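Local coordinates for ABC transporter, solute-binding protein (Staphylococcus aureus, PDB 6LKK) that binds glucose 6-phosphate between the lobes of a periplasmic-binding-protein fold and takes part in two-component signal transduction as a sensor of that sugar phosphate, at residues F70-D75 with N88-T93; G52-G57 with D216-V221. One frame throughout, in Å; residues are numbered along the deposited sequence.

Contact 1. Residues F70-D75 with N88-T93; sequences FVPYQD and NNKYVT
Tyr91 lies beside Pro72, both side chains pointing the same way, where the loop after strand 70-71 passes the beta turn that leads into strand 92-105 of this periplasmic-binding-protein fold. The packing is tight here: CE1 of Tyr91 sits 3.7 Å from CG of Pro72, and CD1 is equally near CB of Phe70. With chi1 at -58°, CG stands beside the backbone N, and this turns the ring toward the chain from Phe70 to Pro72, while the rigid proline offers it an apolar flank. The turn, type I from Asn89 to Val92, is braced by an Asx turn in which OD1 of Asn89 accepts from N of Tyr91. Pro72 bridges to the solvent side, where Lys90 is exposed and the fit looser: Tyr73 N gives Lys90 O a weak, bent bond, and CD of Lys90 comes no nearer than 4.2 Å to CB of Pro72. Gln74 suits the partly exposed border, its extended chain carrying NE2 2.8 Å from Asn89 O. That oxygen is gripped twice, by Gln74 NE2 and Val92 N from opposite faces of its carbonyl plane. Farther along, in a buried place, the hydroxyl of Thr93 donates to a water held by Tyr73 O, and Thr93 OG1 accepts from Asp75 N at 3.0 Å.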
loop_
_atom_site.group_PDB
_atom_site.type_symbol
_atom_site.label_atom_id
_atom_site.label_comp_id
_atom_site.label_asym_id
_atom_site.label_seq_id
_atom_site.Cartn_x
_atom_site.Cartn_y
_atom_site.Cartn_z
ATOM N N PHE A 70 5.368 0.187 -19.312
ATOM C CA PHE A 70 3.928 0.057 -19.162
ATOM C C PHE A 70 3.225 0.648 -20.374
ATOM O O PHE A 70 3.809 1.411 -21.150
ATOM C CB PHE A 70 3.447 0.739 -17.876
ATOM C CG PHE A 70 4.021 0.136 -16.629
ATOM C CD1 PHE A 70 5.243 0.560 -16.136
ATOM C CD2 PHE A 70 3.347 -0.870 -15.961
ATOM C CE1 PHE A 70 5.779 -0.006 -14.994
ATOM C CE2 PHE A 70 3.877 -1.438 -14.820
ATOM C CZ PHE A 70 5.093 -1.005 -14.337
ATOM N N VAL A 71 1.963 0.281 -20.525
ATOM C CA VAL A 71 1.130 0.708 -21.648
ATOM C C VAL A 71 0.211 1.817 -21.171
ATOM O O VAL A 71 -0.420 1.665 -20.107
ATOM C CB VAL A 71 0.318 -0.467 -22.223
ATOM C CG1 VAL A 71 -0.572 0.001 -23.371
ATOM C CG2 VAL A 71 1.243 -1.586 -22.678
ATOM N N PRO A 72 0.087 2.934 -21.888
ATOM C CA PRO A 72 -0.863 3.978 -21.483
ATOM C C PRO A 72 -2.291 3.458 -21.570
ATOM O O PRO A 72 -2.790 3.160 -22.657
ATOM C CB PRO A 72 -0.611 5.113 -22.483
ATOM C CG PRO A 72 0.708 4.813 -23.101
ATOM C CD PRO A 72 0.835 3.328 -23.101
ATOM N N TYR A 73 -2.946 3.351 -20.416
ATOM C CA TYR A 73 -4.300 2.823 -20.361
ATOM C C TYR A 73 -4.937 3.126 -19.016
ATOM O O TYR A 73 -4.306 2.958 -17.968
ATOM C CB TYR A 73 -4.299 1.313 -20.608
ATOM C CG TYR A 73 -5.675 0.690 -20.579
ATOM C CD1 TYR A 73 -6.524 0.788 -21.673
ATOM C CD2 TYR A 73 -6.125 0.004 -19.459
ATOM C CE1 TYR A 73 -7.782 0.220 -21.653
ATOM C CE2 TYR A 73 -7.384 -0.570 -19.431
ATOM C CZ TYR A 73 -8.208 -0.459 -20.533
ATOM O OH TYR A 73 -9.463 -1.024 -20.522
ATOM N N GLN A 74 -6.181 3.590 -19.040
ATOM C CA GLN A 74 -7.000 3.685 -17.845
ATOM C C GLN A 74 -8.363 3.091 -18.149
ATOM O O GLN A 74 -8.916 3.309 -19.231
ATOM C CB GLN A 74 -7.158 5.128 -17.367
ATOM C CG GLN A 74 -5.878 5.752 -16.851
ATOM C CD GLN A 74 -6.109 7.123 -16.248
ATOM O OE1 GLN A 74 -7.215 7.662 -16.311
ATOM N NE2 GLN A 74 -5.068 7.693 -15.655
ATOM N N ASP A 75 -8.894 2.330 -17.197
ATOM C CA ASP A 75 -10.216 1.751 -17.361
ATOM C C ASP A 75 -11.258 2.854 -17.492
ATOM O O ASP A 75 -11.145 3.922 -16.885
ATOM C CB ASP A 75 -10.551 0.848 -16.174
ATOM C CG ASP A 75 -11.802 0.028 -16.402
ATOM O OD1 ASP A 75 -11.705 -1.040 -17.044
ATOM O OD2 ASP A 75 -12.886 0.459 -15.954
ATOM N N ASN A 88 -3.688 10.652 -11.914
ATOM C CA ASN A 88 -3.214 11.627 -12.886
ATOM C C ASN A 88 -2.086 11.066 -13.741
ATOM O O ASN A 88 -1.356 11.828 -14.385
ATOM C CB ASN A 88 -2.765 12.907 -12.177
ATOM C CG ASN A 88 -1.491 12.720 -11.370
ATOM O OD1 ASN A 88 -1.023 11.599 -11.169
ATOM N ND2 ASN A 88 -0.930 13.826 -10.894
ATOM N N ASN A 89 -1.940 9.743 -13.760
ATOM C CA ASN A 89 -0.872 9.049 -14.465
ATOM C C ASN A 89 -1.515 8.193 -15.546
ATOM O O ASN A 89 -2.317 7.303 -15.238
ATOM C CB ASN A 89 -0.059 8.196 -13.486
ATOM C CG ASN A 89 1.137 7.528 -14.130
ATOM O OD1 ASN A 89 1.048 6.978 -15.226
ATOM N ND2 ASN A 89 2.269 7.554 -13.433
ATOM N N LYS A 90 -1.173 8.462 -16.808
ATOM C CA LYS A 90 -1.865 7.823 -17.922
ATOM C C LYS A 90 -1.636 6.318 -17.985
ATOM O O LYS A 90 -2.324 5.640 -18.756
ATOM C CB LYS A 90 -1.445 8.468 -19.248
ATOM C CG LYS A 90 0.017 8.279 -19.630
ATOM C CD LYS A 90 0.302 8.900 -20.994
ATOM C CE LYS A 90 1.757 8.735 -21.403
ATOM N NZ LYS A 90 2.678 9.521 -20.537
ATOM N N TYR A 91 -0.701 5.781 -17.202
ATOM C CA TYR A 91 -0.448 4.348 -17.167
ATOM C C TYR A 91 -1.197 3.634 -16.050
ATOM O O TYR A 91 -1.168 2.398 -16.002
ATOM C CB TYR A 91 1.052 4.076 -16.995
ATOM C CG TYR A 91 1.922 4.679 -18.071
ATOM C CD1 TYR A 91 2.196 3.982 -19.239
ATOM C CD2 TYR A 91 2.476 5.941 -17.915
ATOM C CE1 TYR A 91 2.993 4.530 -20.226
ATOM C CE2 TYR A 91 3.274 6.497 -18.896
ATOM C CZ TYR A 91 3.529 5.785 -20.046
ATOM O OH TYR A 91 4.325 6.335 -21.025
ATOM N N VAL A 92 -1.863 4.366 -15.161
ATOM C CA VAL A 92 -2.345 3.812 -13.901
ATOM C C VAL A 92 -3.828 4.113 -13.737
ATOM O O VAL A 92 -4.262 5.257 -13.922
ATOM C CB VAL A 92 -1.551 4.367 -12.704
ATOM C CG1 VAL A 92 -2.079 3.798 -11.393
ATOM C CG2 VAL A 92 -0.070 4.052 -12.860
ATOM N N THR A 93 -4.595 3.085 -13.380
ATOM C CA THR A 93 -5.966 3.229 -12.912
ATOM C C THR A 93 -5.974 3.066 -11.399
ATOM O O THR A 93 -5.421 2.096 -10.875
ATOM C CB THR A 93 -6.879 2.178 -13.551
ATOM O OG1 THR A 93 -6.839 2.296 -14.977
ATOM C CG2 THR A 93 -8.321 2.331 -13.069
HETATM O O HOH W 1 -1.756 0.683 -17.990
HETATM O O HOH W 2 -4.597 0.969 -15.962
#

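Contact 2. Residues G52-G57 with D216-V221; sequences GDVFMG and DGIALV. With G6P (6-O-phosphono-alpha-D-glucopyranose), chain B.
Val54 meets both Ile218 and Leu220 across an antiparallel strand pair that ends at the sugar-phosphate pocket. Its two methyls divide the work: CG1, anti to the backbone N (chi1 175°), lies 3.8 Å from Ile218 CG2, and CG2 turns the other way to Leu220 CD2. Met56 extends the same apolar face, its CB packing on Ile218 CG1, but chi1 of 70° sets CG between backbone N and carbonyl carbon, and the extended chi2 carries the thioether sulfur away from the partner strand. On the other face the Phe55 ring leads away from small Ala219. Phe55 and Ala219, a hydrogen-bonded antiparallel pair, exchange two backbone bonds, N to O 2.9 Å each way. Val221 covers the far end, its CB 3.5 Å from Gly52 O. At the pocket end Gly57 adopts backbone angles at which a CB would press on the carbonyl O of the residue before, so glycine suits the place, and its N bonds to Gly217 O. Asp216 then turns its carboxylate to the glucose: OD2 accepts from O3 at 2.7 Å and OD1 from O2 at 3.0 Å, a two-pronged grip well suited to neighbouring hydroxyls. OD2 also bonds to Tyr9 OH, which probably helps hold the carboxylate in place. The Val54, Met56, Ile218 and Leu220 face is covered by helix 230-237, whereas Phe55 and Val221 pack against helix 36-45, and strand 2-7 flanks strand 54-56 on its remaining edge.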
loop_
_atom_site.group_PDB
_atom_site.type_symbol
_atom_site.label_atom_id
_atom_site.label_comp_id
_atom_site.label_asym_id
_atom_site.label_seq_id
_atom_site.Cartn_x
_atom_site.Cartn_y
_atom_site.Cartn_z
ATOM N N GLY A 52 5.124 -10.454 -17.286
ATOM C CA GLY A 52 3.717 -10.604 -17.002
ATOM C C GLY A 52 2.912 -9.476 -17.619
ATOM O O GLY A 52 3.410 -8.657 -18.392
ATOM N N ASP A 53 1.641 -9.425 -17.237
ATOM C CA ASP A 53 0.662 -8.617 -17.949
ATOM C C ASP A 53 0.077 -7.471 -17.143
ATOM O O ASP A 53 -0.268 -6.446 -17.734
ATOM C CB ASP A 53 -0.485 -9.511 -18.437
ATOM C CG ASP A 53 -0.075 -10.387 -19.604
ATOM O OD1 ASP A 53 0.054 -9.853 -20.725
ATOM O OD2 ASP A 53 0.141 -11.597 -19.393
ATOM N N VAL A 54 -0.053 -7.607 -15.826
ATOM C CA VAL A 54 -0.712 -6.599 -15.003
ATOM C C VAL A 54 0.092 -6.395 -13.729
ATOM O O VAL A 54 0.622 -7.349 -13.152
ATOM C CB VAL A 54 -2.167 -7.000 -14.673
ATOM C CG1 VAL A 54 -2.807 -5.995 -13.721
ATOM C CG2 VAL A 54 -2.988 -7.109 -15.948
ATOM N N PHE A 55 0.184 -5.141 -13.297
ATOM C CA PHE A 55 0.770 -4.774 -12.013
ATOM C C PHE A 55 -0.338 -4.158 -11.174
ATOM O O PHE A 55 -0.985 -3.204 -11.611
ATOM C CB PHE A 55 1.923 -3.785 -12.202
ATOM C CG PHE A 55 2.868 -3.716 -11.037
ATOM C CD1 PHE A 55 2.444 -3.257 -9.801
ATOM C CD2 PHE A 55 4.193 -4.086 -11.186
ATOM C CE1 PHE A 55 3.320 -3.188 -8.734
ATOM C CE2 PHE A 55 5.072 -4.016 -10.125
ATOM C CZ PHE A 55 4.635 -3.566 -8.897
ATOM N N MET A 56 -0.572 -4.706 -9.982
ATOM C CA MET A 56 -1.616 -4.187 -9.105
ATOM C C MET A 56 -1.069 -4.028 -7.695
ATOM O O MET A 56 -0.418 -4.934 -7.165
ATOM C CB MET A 56 -2.857 -5.090 -9.102
ATOM C CG MET A 56 -2.681 -6.438 -8.429
ATOM S SD MET A 56 -4.176 -7.451 -8.550
ATOM C CE MET A 56 -5.287 -6.606 -7.427
ATOM N N GLY A 57 -1.336 -2.877 -7.096
ATOM C CA GLY A 57 -0.839 -2.559 -5.776
ATOM C C GLY A 57 0.327 -1.588 -5.829
ATOM O O GLY A 57 0.999 -1.419 -6.851
ATOM N N ASP A 216 -3.668 3.131 -4.200
ATOM C CA ASP A 216 -3.126 1.982 -4.910
ATOM C C ASP A 216 -3.630 1.973 -6.349
ATOM O O ASP A 216 -4.754 2.390 -6.636
ATOM C CB ASP A 216 -3.519 0.684 -4.206
ATOM C CG ASP A 216 -2.903 0.550 -2.822
ATOM O OD1 ASP A 216 -2.105 1.426 -2.421
ATOM O OD2 ASP A 216 -3.218 -0.444 -2.134
ATOM N N GLY A 217 -2.784 1.489 -7.265
ATOM C CA GLY A 217 -3.076 1.563 -8.681
ATOM C C GLY A 217 -2.929 0.225 -9.381
ATOM O O GLY A 217 -2.431 -0.757 -8.817
ATOM N N ILE A 218 -3.388 0.205 -10.636
ATOM C CA ILE A 218 -3.273 -0.940 -11.531
ATOM C C ILE A 218 -2.751 -0.444 -12.870
ATOM O O ILE A 218 -3.201 0.591 -13.375
ATOM C CB ILE A 218 -4.622 -1.663 -11.730
ATOM C CG1 ILE A 218 -5.112 -2.265 -10.419
ATOM C CG2 ILE A 218 -4.492 -2.762 -12.780
ATOM C CD1 ILE A 218 -6.565 -2.683 -10.461
ATOM N N ALA A 219 -1.824 -1.197 -13.461
ATOM C CA ALA A 219 -1.210 -0.814 -14.724
ATOM C C ALA A 219 -1.012 -2.040 -15.605
ATOM O O ALA A 219 -0.800 -3.153 -15.114
ATOM C CB ALA A 219 0.138 -0.117 -14.505
ATOM N N LEU A 220 -1.088 -1.819 -16.916
ATOM C CA LEU A 220 -0.777 -2.842 -17.905
ATOM C C LEU A 220 0.715 -2.809 -18.219
ATOM O O LEU A 220 1.275 -1.742 -18.493
ATOM C CB LEU A 220 -1.591 -2.625 -19.185
ATOM C CG LEU A 220 -3.118 -2.686 -19.079
ATOM C CD1 LEU A 220 -3.741 -2.570 -20.461
ATOM C CD2 LEU A 220 -3.579 -3.965 -18.400
ATOM N N VAL A 221 1.349 -3.976 -18.182
ATOM C CA VAL A 221 2.786 -4.101 -18.393
ATOM C C VAL A 221 3.066 -4.252 -19.880
ATOM O O VAL A 221 2.402 -5.028 -20.579
ATOM C CB VAL A 221 3.345 -5.297 -17.602
ATOM C CG1 VAL A 221 4.830 -5.498 -17.890
ATOM C CG2 VAL A 221 3.115 -5.098 -16.113
HETATM C C1 G6P B . 1.583 -0.236 0.498
HETATM C C2 G6P B . 0.403 -0.232 -0.506
HETATM C C3 G6P B . -0.096 -1.578 -0.880
HETATM C C4 G6P B . 1.000 -2.543 -0.974
HETATM C C5 G6P B . 1.585 -2.770 0.416
HETATM C C6 G6P B . 2.801 -3.635 0.339
HETATM O O1 G6P B . 1.301 0.609 1.572
HETATM O O2 G6P B . -0.694 0.527 0.030
HETATM O O3 G6P B . -0.771 -1.481 -2.209
HETATM O O4 G6P B . 0.513 -3.812 -1.477
HETATM O O5 G6P B . 1.983 -1.516 1.085
HETATM O O6 G6P B . 3.745 -3.016 -0.507
HETATM P P G6P B . 5.339 -2.823 0.021
HETATM O O1P G6P B . 6.142 -2.249 -1.133
HETATM O O2P G6P B . 5.924 -4.186 0.439
HETATM O O3P G6P B . 5.370 -1.882 1.169
#

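Overall arrangement
From the N terminus the chain first runs through strand 2-7, helix 11-25, strand 28-33 and helix 36-45 before reaching 52-57. After 70-75, a 12-residue connection without helix or strand leads to 88-93, and contact 1 closes this short loop. Only much later does 216-221 come back to 52-57, so contact 2 closes a loop of 158 residues in which contact 1 is nested. Their centres are 9 Å apart, and they share one sheet: strand 213-221 pairs with strands 54-56, 70-71 and 92-105. Val71 N probably bonds to Leu220 O, and Ile218 N to Thr93 O, joining the local turn region to the sheet that leads to the pocket.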